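Local coordinates for 11S globulin isoform 1 (Cocos nucifera, PDB 5WPW), which serves as a seed storage protein of coconut, a hexameric 11S globulin that acts as a nutrient reservoir and is a potential food allergen, at residues V72-P77 with L116-G121; V291-N296 with E351-E356; Y312-R317 with Q359-K364. The protein carries 2 engineered substitutions. One frame throughout, in Å; residues are numbered along the deposited sequence.

Contact 1 (V72-P77 with L116-G121); sequences VGLVMP and LAVPNG
Leu-116, which touches Val-72, is held by a backbone hydrogen bond to Val-63, and Ala-117, beside Leu-74, by one to Ile-250. No hydrogen bond crosses between 72-77 and 116-121, so the contact is apolar. The carbonyl O of Ala-117 is buried here and has no hydrogen-bond partner in the model. Leu-74 CD2 lies 4.5 Å from Ala-117 O. Leu-74 carries most of the contact with its two methyl groups. Leu-74 CD1 meets Val-118 CG1 at 4.0 Å. Leu-74 CD2 reaches Pro-119 CD at 4.2 Å. The chi1 of Leu-74 is 176°, which sets CG opposite the backbone N and sends the fork across to the other strand. Val-72 forms the second point of touch, its CG1 lying 4.1 Å from Leu-116 CD2. In both pairs, Val-72 with Leu-116 and Leu-74 with Val-118, the two side chains lie alongside each other, pointing opposite ways. The axes of strands 72-74 and 116-118 come no nearer than 9.5 Å and make an angle of 30°. That is face-to-face packing of two sheets in the first cupin barrel. Strand 70-74 pairs with 107-110 and 124-127 in one sheet, whereas strand 114-118 lies between 61-67 and 251-253 in the other.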
ATOM      1  N   VAL A  72     -24.435  18.552  10.920  1.00 32.37           N
ATOM      2  CA  VAL A  72     -23.022  18.895  10.851  1.00 31.57           C
ATOM      3  C   VAL A  72     -22.638  19.150   9.401  1.00 29.19           C
ATOM      4  O   VAL A  72     -23.108  18.467   8.484  1.00 31.07           O
ATOM      5  CB  VAL A  72     -22.137  17.791  11.462  1.00 35.39           C
ATOM      6  CG1 VAL A  72     -20.783  17.830  10.848  1.00 37.78           C
ATOM      7  CG2 VAL A  72     -22.014  17.991  12.954  1.00 37.69           C
ATOM      8  N   GLY A  73     -21.795  20.153   9.196  1.00 29.67           N
ATOM      9  CA  GLY A  73     -21.211  20.407   7.895  1.00 28.51           C
ATOM     10  C   GLY A  73     -19.695  20.362   7.936  1.00 29.19           C
ATOM     11  O   GLY A  73     -19.045  20.983   8.794  1.00 26.68           O
ATOM     12  N   LEU A  74     -19.132  19.601   7.009  1.00 26.77           N
ATOM     13  CA  LEU A  74     -17.696  19.492   6.816  1.00 31.36           C
ATOM     14  C   LEU A  74     -17.413  19.868   5.375  1.00 29.99           C
ATOM     15  O   LEU A  74     -17.915  19.220   4.444  1.00 31.19           O
ATOM     16  CB  LEU A  74     -17.222  18.074   7.107  1.00 29.24           C
ATOM     17  CG  LEU A  74     -15.748  17.814   6.858  1.00 33.75           C
ATOM     18  CD1 LEU A  74     -14.996  18.555   7.908  1.00 27.59           C
ATOM     19  CD2 LEU A  74     -15.477  16.324   6.955  1.00 34.40           C
ATOM     20  N   VAL A  75     -16.639  20.912   5.182  1.00 28.65           N
ATOM     21  CA  VAL A  75     -16.357  21.379   3.830  1.00 31.65           C
ATOM     22  C   VAL A  75     -15.071  20.726   3.338  1.00 35.30           C
ATOM     23  O   VAL A  75     -14.000  20.911   3.929  1.00 34.12           O
ATOM     24  CB  VAL A  75     -16.261  22.905   3.776  1.00 34.56           C
ATOM     25  CG1 VAL A  75     -15.904  23.339   2.367  1.00 35.49           C
ATOM     26  CG2 VAL A  75     -17.579  23.534   4.236  1.00 29.99           C
ATOM     27  N   MET A  76     -15.175  19.970   2.240  1.00 31.01           N
ATOM     28  CA  MET A  76     -14.006  19.331   1.643  1.00 33.70           C
ATOM     29  C   MET A  76     -13.541  20.167   0.461  1.00 29.33           C
ATOM     30  O   MET A  76     -14.231  20.202  -0.563  1.00 29.82           O
ATOM     31  CB  MET A  76     -14.344  17.904   1.204  1.00 30.01           C
ATOM     32  CG  MET A  76     -15.107  17.121   2.263  1.00 42.01           C
ATOM     33  SD  MET A  76     -14.698  15.364   2.307  1.00 51.59           S
ATOM     34  CE  MET A  76     -15.807  14.763   3.591  1.00 44.80           C
ATOM     35  N   PRO A  77     -12.405  20.862   0.557  1.00 32.90           N
ATOM     36  CA  PRO A  77     -11.994  21.785  -0.509  1.00 35.26           C
ATOM     37  C   PRO A  77     -11.748  21.091  -1.843  1.00 34.94           C
ATOM     38  O   PRO A  77     -11.065  20.067  -1.927  1.00 31.46           O
ATOM     39  CB  PRO A  77     -10.698  22.399   0.037  1.00 35.50           C
ATOM     40  CG  PRO A  77     -10.264  21.502   1.141  1.00 36.52           C
ATOM     41  CD  PRO A  77     -11.508  20.924   1.721  1.00 38.13           C
ATOM     42  N   LEU A 116     -17.942  11.551  15.150  1.00 23.68           N
ATOM     43  CA  LEU A 116     -17.595  12.319  13.961  1.00 26.37           C
ATOM     44  C   LEU A 116     -16.087  12.518  13.909  1.00 22.49           C
ATOM     45  O   LEU A 116     -15.469  12.849  14.925  1.00 23.70           O
ATOM     46  CB  LEU A 116     -18.281  13.682  13.974  1.00 25.27           C
ATOM     47  CG  LEU A 116     -19.797  13.589  13.940  1.00 27.63           C
ATOM     48  CD1 LEU A 116     -20.413  14.320  15.122  1.00 31.15           C
ATOM     49  CD2 LEU A 116     -20.254  14.166  12.624  1.00 35.29           C
ATOM     50  N   ALA A 117     -15.507  12.321  12.725  1.00 22.53           N
ATOM     51  CA  ALA A 117     -14.068  12.497  12.490  1.00 25.50           C
ATOM     52  C   ALA A 117     -13.865  13.713  11.593  1.00 21.87           C
ATOM     53  O   ALA A 117     -14.361  13.741  10.457  1.00 25.52           O
ATOM     54  CB  ALA A 117     -13.450  11.264  11.838  1.00 25.04           C
ATOM     55  N   VAL A 118     -13.138  14.705  12.098  1.00 22.71           N
ATOM     56  CA  VAL A 118     -12.830  15.927  11.358  1.00 23.88           C
ATOM     57  C   VAL A 118     -11.329  16.048  11.089  1.00 22.18           C
ATOM     58  O   VAL A 118     -10.574  16.348  12.017  1.00 20.97           O
ATOM     59  CB  VAL A 118     -13.335  17.149  12.146  1.00 22.48           C
ATOM     60  CG1 VAL A 118     -13.042  18.419  11.397  1.00 27.23           C
ATOM     61  CG2 VAL A 118     -14.817  17.020  12.421  1.00 29.93           C
ATOM     62  N   PRO A 119     -10.864  15.866   9.847  1.00 24.89           N
ATOM     63  CA  PRO A 119      -9.439  16.074   9.536  1.00 27.98           C
ATOM     64  C   PRO A 119      -8.974  17.484   9.860  1.00 27.51           C
ATOM     65  O   PRO A 119      -9.727  18.448   9.756  1.00 28.91           O
ATOM     66  CB  PRO A 119      -9.357  15.836   8.020  1.00 25.91           C
ATOM     67  CG  PRO A 119     -10.687  15.239   7.624  1.00 29.37           C
ATOM     68  CD  PRO A 119     -11.680  15.656   8.644  1.00 22.65           C
ATOM     69  N   ASN A 120      -7.698  17.613  10.193  1.00 25.15           N
ATOM     70  CA  ASN A 120      -7.168  18.958  10.385  1.00 27.69           C
ATOM     71  C   ASN A 120      -7.322  19.771   9.103  1.00 28.59           C
ATOM     72  O   ASN A 120      -7.330  19.229   7.995  1.00 26.48           O
ATOM     73  CB  ASN A 120      -5.706  18.896  10.758  1.00 30.87           C
ATOM     74  CG  ASN A 120      -4.931  18.133   9.747  1.00 31.49           C
ATOM     75  OD1 ASN A 120      -5.231  16.965   9.496  1.00 35.46           O
ATOM     76  ND2 ASN A 120      -3.977  18.792   9.099  1.00 35.04           N
ATOM     77  N   GLY A 121      -7.459  21.083   9.261  1.00 26.66           N
ATOM     78  CA  GLY A 121      -7.469  21.972   8.125  1.00 26.47           C
ATOM     79  C   GLY A 121      -8.751  22.033   7.325  1.00 26.17           C
ATOM     80  O   GLY A 121      -8.786  22.756   6.322  1.00 24.74           O
TER

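Contact 2 (V291-N296 with E351-E356); sequences VVLYRN and ERAGSE. Engineered in segment 351-356: Glu-356 (natural residue Ala).
Glu-351 meets Leu-293 through its backbone, its O lying 4.4 Å from Leu-293 CD1. The side chain of Glu-351 packs on Val-299 and Val-320. Arg-352 comes next. Its chain bends at chi2 and chi3, which brings the guanidinium back to Asn-296. The backbone O of Asn-296 faces the rim of the guanidinium, 3.8 Å from Arg-352 NH1, too far to count as a hydrogen bond. This carbonyl is buried by the contact and has no partner in the model. Leu-187 of a neighbouring subunit also packs on Arg-352.

Ala-353 fills the middle. Ala-353 CB touches Leu-293 CB at 3.8 Å. Ala-353 CB also lies 3.6 Å from the O of Tyr-294. Ala-353 O receives a CA-H...O contact from Asn-296 CA at 3.2 Å. Gly-354 supplies the hydrogen bond between the segments: Asn-296 N donates to Gly-354 O at 3.1 Å. The N-H...O angle is 162°, but the donor stands well above the carbonyl plane, 53° out of it. Ser-355 follows with its O against Arg-295 CB at 3.4 Å. Glu-356, an engineered residue, directs its side chain elsewhere and packs against Arg-317.

The two segments turn together. After Leu-293 the chain leaves the sheet of 287-293, and Asn-296, with a positive phi of 63°, probably helps swing it toward strand 298-304 in the other sheet. At 355 and 356 the chain makes the reverse change, from strand 348-354 to strand 357-364. Paired crossings at the strand ends, between two facing antiparallel sheets, fit the jelly-roll beta barrel of the cupin fold, here the second cupin domain of an 11S globulin.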
ATOM      1  N   VAL A 291     -17.989   1.527  25.964  1.00 27.13           N
ATOM      2  CA  VAL A 291     -18.080   0.474  26.972  1.00 26.35           C
ATOM      3  C   VAL A 291     -19.302   0.756  27.837  1.00 29.89           C
ATOM      4  O   VAL A 291     -19.429   1.846  28.398  1.00 25.20           O
ATOM      5  CB  VAL A 291     -16.812   0.394  27.837  1.00 33.28           C
ATOM      6  CG1 VAL A 291     -16.920  -0.706  28.876  1.00 28.71           C
ATOM      7  CG2 VAL A 291     -15.580   0.184  26.964  1.00 29.70           C
ATOM      8  N   VAL A 292     -20.187  -0.230  27.963  1.00 30.53           N
ATOM      9  CA  VAL A 292     -21.359  -0.118  28.840  1.00 30.32           C
ATOM     10  C   VAL A 292     -21.351  -1.350  29.738  1.00 27.69           C
ATOM     11  O   VAL A 292     -21.553  -2.465  29.253  1.00 26.49           O
ATOM     12  CB  VAL A 292     -22.673  -0.023  28.063  1.00 28.78           C
ATOM     13  CG1 VAL A 292     -23.879  -0.211  29.031  1.00 35.80           C
ATOM     14  CG2 VAL A 292     -22.769   1.311  27.301  1.00 31.89           C
ATOM     15  N   LEU A 293     -21.086  -1.148  31.030  1.00 30.61           N
ATOM     16  CA  LEU A 293     -20.981  -2.211  32.019  1.00 29.70           C
ATOM     17  C   LEU A 293     -22.265  -2.234  32.846  1.00 33.94           C
ATOM     18  O   LEU A 293     -22.707  -1.187  33.335  1.00 35.09           O
ATOM     19  CB  LEU A 293     -19.787  -1.975  32.941  1.00 34.86           C
ATOM     20  CG  LEU A 293     -18.391  -2.335  32.434  1.00 36.54           C
ATOM     21  CD1 LEU A 293     -17.368  -1.945  33.473  1.00 34.12           C
ATOM     22  CD2 LEU A 293     -18.331  -3.821  32.164  1.00 32.14           C
ATOM     23  N   TYR A 294     -22.884  -3.405  32.945  1.00 36.30           N
ATOM     24  CA  TYR A 294     -24.075  -3.588  33.764  1.00 30.37           C
ATOM     25  C   TYR A 294     -23.657  -3.690  35.231  1.00 32.78           C
ATOM     26  O   TYR A 294     -22.469  -3.762  35.552  1.00 32.15           O
ATOM     27  CB  TYR A 294     -24.839  -4.838  33.324  1.00 29.97           C
ATOM     28  CG  TYR A 294     -25.331  -4.842  31.885  1.00 29.54           C
ATOM     29  CD1 TYR A 294     -25.525  -3.652  31.176  1.00 29.05           C
ATOM     30  CD2 TYR A 294     -25.602  -6.046  31.236  1.00 31.81           C
ATOM     31  CE1 TYR A 294     -25.982  -3.669  29.866  1.00 30.37           C
ATOM     32  CE2 TYR A 294     -26.048  -6.077  29.937  1.00 35.29           C
ATOM     33  CZ  TYR A 294     -26.233  -4.889  29.251  1.00 34.64           C
ATOM     34  OH  TYR A 294     -26.680  -4.940  27.957  1.00 38.08           O
ATOM     35  N   ARG A 295     -24.652  -3.725  36.134  1.00 34.63           N
ATOM     36  CA  ARG A 295     -24.384  -3.641  37.572  1.00 33.50           C
ATOM     37  C   ARG A 295     -23.283  -4.608  38.001  1.00 31.10           C
ATOM     38  O   ARG A 295     -23.319  -5.796  37.675  1.00 36.46           O
ATOM     39  CB  ARG A 295     -25.677  -3.909  38.375  1.00 34.32           C
ATOM     40  CG  ARG A 295     -26.119  -5.385  38.448  1.00 42.11           C
ATOM     41  CD  ARG A 295     -26.675  -5.792  39.835  1.00 44.02           C
ATOM     42  NE  ARG A 295     -25.641  -6.270  40.758  1.00 46.04           N
ATOM     43  CZ  ARG A 295     -25.255  -7.542  40.895  1.00 48.40           C
ATOM     44  NH1 ARG A 295     -25.795  -8.502  40.156  1.00 52.58           N
ATOM     45  NH2 ARG A 295     -24.311  -7.852  41.771  1.00 50.12           N
ATOM     46  N   ASN A 296     -22.275  -4.070  38.687  1.00 32.21           N
ATOM     47  CA  ASN A 296     -21.173  -4.808  39.314  1.00 35.99           C
ATOM     48  C   ASN A 296     -20.272  -5.570  38.336  1.00 38.65           C
ATOM     49  O   ASN A 296     -19.415  -6.351  38.777  1.00 40.27           O
ATOM     50  CB  ASN A 296     -21.700  -5.778  40.379  1.00 40.56           C
ATOM     51  CG  ASN A 296     -22.439  -5.067  41.477  1.00 42.27           C
ATOM     52  OD1 ASN A 296     -23.583  -5.401  41.794  1.00 52.07           O
ATOM     53  ND2 ASN A 296     -21.798  -4.078  42.071  1.00 41.41           N
ATOM     54  N   GLU A 351     -11.457  -2.159  35.512  1.00 28.99           N
ATOM     55  CA  GLU A 351     -12.648  -1.371  35.825  1.00 32.52           C
ATOM     56  C   GLU A 351     -13.771  -2.262  36.355  1.00 37.15           C
ATOM     57  O   GLU A 351     -14.003  -3.362  35.841  1.00 34.31           O
ATOM     58  CB  GLU A 351     -13.170  -0.621  34.606  1.00 37.10           C
ATOM     59  CG  GLU A 351     -12.239   0.462  34.131  1.00 44.60           C
ATOM     60  CD  GLU A 351     -12.331   0.673  32.651  1.00 52.12           C
ATOM     61  OE1 GLU A 351     -13.129  -0.033  31.994  1.00 54.65           O
ATOM     62  OE2 GLU A 351     -11.613   1.554  32.151  1.00 54.08           O
ATOM     63  N   ARG A 352     -14.494  -1.760  37.357  1.00 39.74           N
ATOM     64  CA  ARG A 352     -15.656  -2.455  37.907  1.00 34.86           C
ATOM     65  C   ARG A 352     -16.784  -1.458  38.113  1.00 34.24           C
ATOM     66  O   ARG A 352     -16.605  -0.440  38.791  1.00 34.62           O
ATOM     67  CB  ARG A 352     -15.309  -3.156  39.219  1.00 40.69           C
ATOM     68  CG  ARG A 352     -16.387  -4.117  39.675  1.00 42.41           C
ATOM     69  CD  ARG A 352     -16.701  -3.912  41.143  1.00 48.98           C
ATOM     70  NE  ARG A 352     -15.814  -4.693  41.999  1.00 58.65           N
ATOM     71  CZ  ARG A 352     -15.973  -5.992  42.246  1.00 58.57           C
ATOM     72  NH1 ARG A 352     -16.986  -6.654  41.694  1.00 59.17           N
ATOM     73  NH2 ARG A 352     -15.122  -6.628  43.042  1.00 50.16           N
ATOM     74  N   ALA A 353     -17.934  -1.739  37.512  1.00 34.88           N
ATOM     75  CA  ALA A 353     -19.090  -0.874  37.681  1.00 34.41           C
ATOM     76  C   ALA A 353     -19.635  -1.000  39.102  1.00 39.74           C
ATOM     77  O   ALA A 353     -19.539  -2.059  39.738  1.00 38.89           O
ATOM     78  CB  ALA A 353     -20.179  -1.235  36.669  1.00 31.68           C
ATOM     79  N   GLY A 354     -20.202   0.093  39.604  1.00 37.02           N
ATOM     80  CA  GLY A 354     -20.977   0.045  40.827  1.00 36.60           C
ATOM     81  C   GLY A 354     -22.347  -0.558  40.571  1.00 38.39           C
ATOM     82  O   GLY A 354     -22.647  -1.075  39.491  1.00 37.59           O
ATOM     83  N   SER A 355     -23.205  -0.472  41.597  1.00 44.44           N
ATOM     84  CA  SER A 355     -24.546  -1.045  41.520  1.00 36.97           C
ATOM     85  C   SER A 355     -25.396  -0.404  40.436  1.00 38.35           C
ATOM     86  O   SER A 355     -26.403  -0.989  40.026  1.00 40.28           O
ATOM     87  CB  SER A 355     -25.265  -0.902  42.876  1.00 46.19           C
ATOM     88  OG  SER A 355     -25.141   0.424  43.399  1.00 45.47           O
ATOM     89  N   GLU A 356     -25.009   0.780  39.971  1.00 39.62           N
ATOM     90  CA  GLU A 356     -25.739   1.579  39.003  1.00 39.07           C
ATOM     91  C   GLU A 356     -25.324   1.310  37.554  1.00 37.78           C
ATOM     92  O   GLU A 356     -25.960   1.822  36.632  1.00 39.35           O
ATOM     93  CB  GLU A 356     -25.510   3.062  39.335  1.00 43.69           C
ATOM     94  CG  GLU A 356     -26.385   4.061  38.615  1.00 46.31           C
ATOM     95  CD  GLU A 356     -25.834   5.461  38.723  1.00 50.00           C
ATOM     96  OE1 GLU A 356     -26.438   6.397  38.145  1.00 54.86           O
ATOM     97  OE2 GLU A 356     -24.783   5.620  39.388  1.00 44.49           O
TER

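Contact 3 (Y312-R317 with Q359-K364); sequences YCTGGR and QLVSIK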
ATOM      1  N   TYR A 312     -13.680   8.891  29.050  1.00 30.39           N
ATOM      2  CA  TYR A 312     -14.649   9.876  29.526  1.00 29.68           C
ATOM      3  C   TYR A 312     -15.899   9.149  29.989  1.00 32.67           C
ATOM      4  O   TYR A 312     -16.496   8.398  29.215  1.00 31.96           O
ATOM      5  CB  TYR A 312     -15.000  10.876  28.419  1.00 30.12           C
ATOM      6  CG  TYR A 312     -16.030  11.902  28.824  1.00 34.86           C
ATOM      7  CD1 TYR A 312     -15.677  12.975  29.627  1.00 38.24           C
ATOM      8  CD2 TYR A 312     -17.355  11.797  28.413  1.00 35.71           C
ATOM      9  CE1 TYR A 312     -16.606  13.917  30.004  1.00 37.12           C
ATOM     10  CE2 TYR A 312     -18.298  12.743  28.795  1.00 33.23           C
ATOM     11  CZ  TYR A 312     -17.904  13.803  29.581  1.00 36.48           C
ATOM     12  OH  TYR A 312     -18.809  14.750  29.981  1.00 41.75           O
ATOM     13  N   CYS A 313     -16.320   9.382  31.232  1.00 25.96           N
ATOM     14  CA  CYS A 313     -17.489   8.676  31.762  1.00 30.92           C
ATOM     15  C   CYS A 313     -18.767   9.441  31.414  1.00 27.06           C
ATOM     16  O   CYS A 313     -18.902  10.628  31.739  1.00 31.86           O
ATOM     17  CB  CYS A 313     -17.371   8.460  33.268  1.00 33.12           C
ATOM     18  SG  CYS A 313     -18.885   7.753  33.982  1.00 31.81           S
ATOM     19  N   THR A 314     -19.664   8.783  30.687  1.00 23.49           N
ATOM     20  CA  THR A 314     -20.922   9.374  30.245  1.00 30.87           C
ATOM     21  C   THR A 314     -22.083   9.084  31.194  1.00 27.45           C
ATOM     22  O   THR A 314     -23.157   9.653  31.020  1.00 35.16           O
ATOM     23  CB  THR A 314     -21.293   8.869  28.843  1.00 31.22           C
ATOM     24  OG1 THR A 314     -21.526   7.459  28.876  1.00 30.02           O
ATOM     25  CG2 THR A 314     -20.163   9.163  27.820  1.00 32.38           C
ATOM     26  N   GLY A 315     -21.902   8.211  32.169  1.00 34.69           N
ATOM     27  CA  GLY A 315     -23.004   7.841  33.048  1.00 31.21           C
ATOM     28  C   GLY A 315     -22.569   6.797  34.050  1.00 34.26           C
ATOM     29  O   GLY A 315     -21.514   6.165  33.913  1.00 32.35           O
ATOM     30  N   GLY A 316     -23.393   6.638  35.076  1.00 34.38           N
ATOM     31  CA  GLY A 316     -23.044   5.643  36.057  1.00 33.37           C
ATOM     32  C   GLY A 316     -21.848   6.027  36.907  1.00 30.21           C
ATOM     33  O   GLY A 316     -21.455   7.187  37.018  1.00 36.17           O
ATOM     34  N   ARG A 317     -21.263   5.001  37.518  1.00 31.42           N
ATOM     35  CA  ARG A 317     -20.159   5.138  38.459  1.00 36.70           C
ATOM     36  C   ARG A 317     -19.372   3.846  38.427  1.00 34.12           C
ATOM     37  O   ARG A 317     -19.966   2.769  38.343  1.00 35.20           O
ATOM     38  CB  ARG A 317     -20.631   5.376  39.901  1.00 41.40           C
ATOM     39  CG  ARG A 317     -21.300   6.701  40.167  1.00 46.36           C
ATOM     40  CD  ARG A 317     -21.898   6.735  41.577  1.00 48.64           C
ATOM     41  NE  ARG A 317     -22.422   8.061  41.883  1.00 53.46           N
ATOM     42  CZ  ARG A 317     -21.665   9.107  42.204  1.00 54.11           C
ATOM     43  NH1 ARG A 317     -20.341   8.980  42.273  1.00 52.93           N
ATOM     44  NH2 ARG A 317     -22.231  10.282  42.460  1.00 52.10           N
ATOM     45  N   GLN A 359     -20.853   3.639  32.313  1.00 26.07           N
ATOM     46  CA  GLN A 359     -20.744   3.799  30.859  1.00 31.17           C
ATOM     47  C   GLN A 359     -19.644   4.788  30.499  1.00 31.49           C
ATOM     48  O   GLN A 359     -19.521   5.858  31.110  1.00 29.81           O
ATOM     49  CB  GLN A 359     -22.051   4.293  30.218  1.00 29.03           C
ATOM     50  CG  GLN A 359     -23.272   3.452  30.546  1.00 35.28           C
ATOM     51  CD  GLN A 359     -24.126   4.109  31.619  1.00 37.31           C
ATOM     52  OE1 GLN A 359     -24.435   5.294  31.536  1.00 35.07           O
ATOM     53  NE2 GLN A 359     -24.493   3.342  32.639  1.00 38.44           N
ATOM     54  N   LEU A 360     -18.853   4.454  29.483  1.00 31.12           N
ATOM     55  CA  LEU A 360     -17.829   5.398  29.083  1.00 28.01           C
ATOM     56  C   LEU A 360     -17.620   5.324  27.576  1.00 30.70           C
ATOM     57  O   LEU A 360     -18.103   4.419  26.884  1.00 27.09           O
ATOM     58  CB  LEU A 360     -16.520   5.148  29.828  1.00 31.03           C
ATOM     59  CG  LEU A 360     -16.079   3.691  29.729  1.00 32.66           C
ATOM     60  CD1 LEU A 360     -14.985   3.419  28.675  1.00 35.27           C
ATOM     61  CD2 LEU A 360     -15.659   3.201  31.104  1.00 36.93           C
ATOM     62  N   VAL A 361     -16.934   6.336  27.077  1.00 25.88           N
ATOM     63  CA  VAL A 361     -16.406   6.359  25.725  1.00 24.88           C
ATOM     64  C   VAL A 361     -14.916   6.604  25.854  1.00 27.42           C
ATOM     65  O   VAL A 361     -14.480   7.450  26.649  1.00 25.17           O
ATOM     66  CB  VAL A 361     -17.091   7.432  24.854  1.00 27.06           C
ATOM     67  CG1 VAL A 361     -17.066   8.788  25.537  1.00 33.52           C
ATOM     68  CG2 VAL A 361     -16.418   7.511  23.485  1.00 31.15           C
ATOM     69  N   SER A 362     -14.132   5.825  25.128  1.00 26.48           N
ATOM     70  CA  SER A 362     -12.700   6.025  25.119  1.00 26.92           C
ATOM     71  C   SER A 362     -12.287   6.434  23.726  1.00 22.68           C
ATOM     72  O   SER A 362     -12.821   5.922  22.749  1.00 24.47           O
ATOM     73  CB  SER A 362     -11.939   4.770  25.544  1.00 32.85           C
ATOM     74  OG  SER A 362     -12.211   4.479  26.904  1.00 34.17           O
ATOM     75  N   ILE A 363     -11.348   7.364  23.654  1.00 21.82           N
ATOM     76  CA  ILE A 363     -10.698   7.746  22.404  1.00 24.74           C
ATOM     77  C   ILE A 363      -9.245   7.327  22.515  1.00 21.05           C
ATOM     78  O   ILE A 363      -8.577   7.674  23.487  1.00 27.20           O
ATOM     79  CB  ILE A 363     -10.791   9.256  22.137  1.00 24.71           C
ATOM     80  CG1 ILE A 363     -12.245   9.740  22.133  1.00 23.66           C
ATOM     81  CG2 ILE A 363     -10.024   9.616  20.830  1.00 19.72           C
ATOM     82  CD1 ILE A 363     -13.138   9.034  21.115  1.00 27.55           C
ATOM     83  N   LYS A 364      -8.744   6.613  21.515  1.00 24.91           N
ATOM     84  CA  LYS A 364      -7.398   6.048  21.578  1.00 21.39           C
ATOM     85  C   LYS A 364      -6.554   6.632  20.461  1.00 24.21           C
ATOM     86  O   LYS A 364      -7.059   6.880  19.367  1.00 21.04           O
ATOM     87  CB  LYS A 364      -7.459   4.517  21.519  1.00 25.35           C
ATOM     88  CG  LYS A 364      -8.335   3.943  22.662  1.00 23.37           C
ATOM     89  CD  LYS A 364      -8.321   2.410  22.761  1.00 27.68           C
ATOM     90  CE  LYS A 364      -9.061   1.937  24.029  1.00 28.94           C
ATOM     91  NZ  LYS A 364      -8.767   0.498  24.318  1.00 29.11           N
TER
HETATM   92  O   HOH W   1     -23.993   6.902  29.294  1.00 31.81           O
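Tyr-312 and Val-361 form an antiparallel hydrogen-bonded pair. Tyr-312 N donates to Val-361 O at 2.9 Å, and Val-361 N returns a bond to Tyr-312 O at 3.0 Å. Cys-313 and Leu-360 make the non-hydrogen-bonded pair beside it. The register then shifts by one. Thr-314 and Gly-315 both face Gln-359, which makes a classic beta bulge. Thr-314 N bonds to Gln-359 O at 3.0 Å, and Gln-359 N bonds to Gly-315 O at 3.1 Å.

Val-361 CG1 comes up against the rim of the Tyr-312 ring, level with it. Val-361 CG1 also meets Thr-314 CG2 at 3.9 Å, the two side chains set roughly perpendicular. The Gln-359 chain bends at chi2 (102°), which lays its amide over the bulge, with OE1 3.3 Å from Gly-315 CA. A water links this amide to Thr-314. It donates to Gln-359 OE1 at 2.8 Å and is 2.6 Å from Thr-314 OG1.

One shell further out, Arg-290 NH1 is hydrogen-bonded to both Thr-314 OG1 and Leu-360 O. Arg-290 belongs to strand 287-293, the neighbour of 357-364, and so ties the bulge to that strand. Tyr-312 OH makes a weak hydrogen bond with Arg-43 NH2.

Strand 357-364 runs between 287-293 and 309-314 in the sheet. The face bearing Tyr-312 and Val-361 packs on Val-66 and Tyr-64 of strand 61-67, which belongs to the first cupin domain.

Contact 1 comes first along the chain and belongs to the first cupin domain. Contacts 2 and 3 both lie in the second, and their segments alternate in sequence. The centres of contacts 1 and 2 are about 35 Å apart, on opposite sides of the chain's centre. Contact 3 is 24 Å from contact 1 and 11 Å from contact 2, centre to centre. Contacts 2 and 3 touch. Strands 287-293 and 357-364 are neighbours in one sheet, and Val-291 O probably bonds to Leu-360 N. Gly-354 N probably bonds to Arg-317 O. Together the contacts sample both barrels of the bicupin subunit, and contact 3 lies where the two domains meet.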